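Local atomic coordinates of plasmid stabilization system (PDB entry 5CEG), a protein that probably acts as the ParE-like toxin, a RelE-family member, of a type II toxin-antitoxin system of the kind that helps maintain plasmids. Residues Glu52-Ala55 with Leu56-Ala59. Numbering follows the deposited sequence.
Sequences EARA and LQLA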
loop_
_atom_site.group_PDB
_atom_site.type_symbol
_atom_site.label_atom_id
_atom_site.label_comp_id
_atom_site.label_asym_id
_atom_site.label_seq_id
_atom_site.Cartn_x
_atom_site.Cartn_y
_atom_site.Cartn_z
ATOM N N GLU B 52 7.848 -28.142 12.987
ATOM C CA GLU B 52 7.620 -29.444 13.612
ATOM C C GLU B 52 6.884 -29.279 14.942
ATOM O O GLU B 52 5.947 -30.028 15.240
ATOM C CB GLU B 52 8.941 -30.188 13.830
ATOM C CG GLU B 52 8.739 -31.574 14.436
ATOM C CD GLU B 52 10.040 -32.313 14.679
ATOM O OE1 GLU B 52 11.101 -31.661 14.800
ATOM O OE2 GLU B 52 9.993 -33.556 14.761
ATOM N N ALA B 53 7.284 -28.281 15.723
ATOM C CA ALA B 53 6.628 -28.044 17.010
ATOM C C ALA B 53 5.156 -27.697 16.817
ATOM O O ALA B 53 4.294 -28.174 17.552
ATOM C CB ALA B 53 7.340 -26.935 17.786
ATOM N N ARG B 54 4.858 -26.866 15.826
ATOM C CA ARG B 54 3.476 -26.458 15.602
ATOM C C ARG B 54 2.644 -27.658 15.135
ATOM O O ARG B 54 1.486 -27.807 15.529
ATOM C CB ARG B 54 3.402 -25.314 14.574
ATOM C CG ARG B 54 2.076 -24.527 14.569
ATOM C CD ARG B 54 1.851 -23.758 15.879
ATOM N NE ARG B 54 1.004 -22.574 15.698
ATOM C CZ ARG B 54 0.219 -22.053 16.644
ATOM N NH1 ARG B 54 0.167 -22.611 17.848
ATOM N NH2 ARG B 54 -0.501 -20.959 16.386
ATOM N N ALA B 55 3.227 -28.511 14.299
ATOM C CA ALA B 55 2.509 -29.692 13.813
ATOM C C ALA B 55 2.237 -30.696 14.938
ATOM O O ALA B 55 1.196 -31.350 14.945
ATOM C CB ALA B 55 3.284 -30.360 12.681
ATOM N N LEU B 56 3.176 -30.819 15.870
ATOM C CA LEU B 56 3.013 -31.702 17.029
ATOM C C LEU B 56 1.888 -31.202 17.917
ATOM O O LEU B 56 1.102 -31.998 18.426
ATOM C CB LEU B 56 4.314 -31.805 17.832
ATOM C CG LEU B 56 5.462 -32.600 17.205
ATOM C CD1 LEU B 56 6.753 -32.363 17.978
ATOM C CD2 LEU B 56 5.126 -34.084 17.162
ATOM N N GLN B 57 1.804 -29.885 18.106
ATOM C CA GLN B 57 0.675 -29.304 18.828
ATOM C C GLN B 57 -0.642 -29.661 18.165
ATOM O O GLN B 57 -1.636 -29.978 18.821
ATOM C CB GLN B 57 0.777 -27.776 18.890
ATOM C CG GLN B 57 1.780 -27.210 19.849
ATOM C CD GLN B 57 1.650 -25.703 19.926
ATOM O OE1 GLN B 57 1.470 -25.039 18.907
ATOM N NE2 GLN B 57 1.713 -25.159 21.134
ATOM N N LEU B 58 -0.650 -29.569 16.841
ATOM C CA LEU B 58 -1.863 -29.779 16.077
ATOM C C LEU B 58 -2.334 -31.228 16.180
ATOM O O LEU B 58 -3.526 -31.499 16.239
ATOM C CB LEU B 58 -1.628 -29.380 14.619
ATOM C CG LEU B 58 -2.821 -29.412 13.676
ATOM C CD1 LEU B 58 -3.966 -28.554 14.204
ATOM C CD2 LEU B 58 -2.374 -28.935 12.296
ATOM N N ALA B 59 -1.394 -32.162 16.230
ATOM C CA ALA B 59 -1.768 -33.562 16.372
ATOM C C ALA B 59 -2.484 -33.805 17.700
ATOM O O ALA B 59 -3.395 -34.633 17.777
ATOM C CB ALA B 59 -0.540 -34.456 16.249
#
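R54 and Q57, three residues apart on one helix, illustrate how the guanidinium of a buried arginine can be satisfied partly by its own helix and partly by the sheet and a second subunit. NH1 of R54 donates to OE1 of Q57 over 3.0 Å, and the bond is nearly straight, with an N-H...O angle of 163°. The amide oxygen sits at the edge of the guanidinium, in its plane, although the two flat groups are turned 39° against each other. R54 reaches this position because its chain leaves with CG anti to the backbone N (chi1 -163°) and then bends at its second torsion, which brings CD of R54 to 3.3 Å from OE1 of Q57. Beneath the side chains runs regular alpha-helical i to i+4 bonding: N of L56 to O of E52 (2.9 Å), N of Q57 to O of A53 (3.1 Å), N of L58 to O of R54 (3.1 Å) and N of A59 to O of A55 (3.0 Å). All four carbonyls of 52-55 are thus engaged by the amides of the next turn. This turn belongs to the C-terminal part of helix 41-60, the second of two helices that precede most of the strands of the mixed sheet in this RelE/ParE-type toxin. Further acceptors complete the guanidinium: NE donates to the carbonyl of V79 on strand 76-80, NH1 is shared between OE1 of Q57 and the carbonyl of R63 of the second subunit, and NH2 bonds to O of G65 and weakly to O of M64, both also of the second subunit. On another side of the helix the chains of E52 and L56 extend alongside one another, and CG of E52 lies 4.1 Å from CD1 of L56. A55, by contrast, packs on W21 of strand 18-21, and A59 on L19 of that strand.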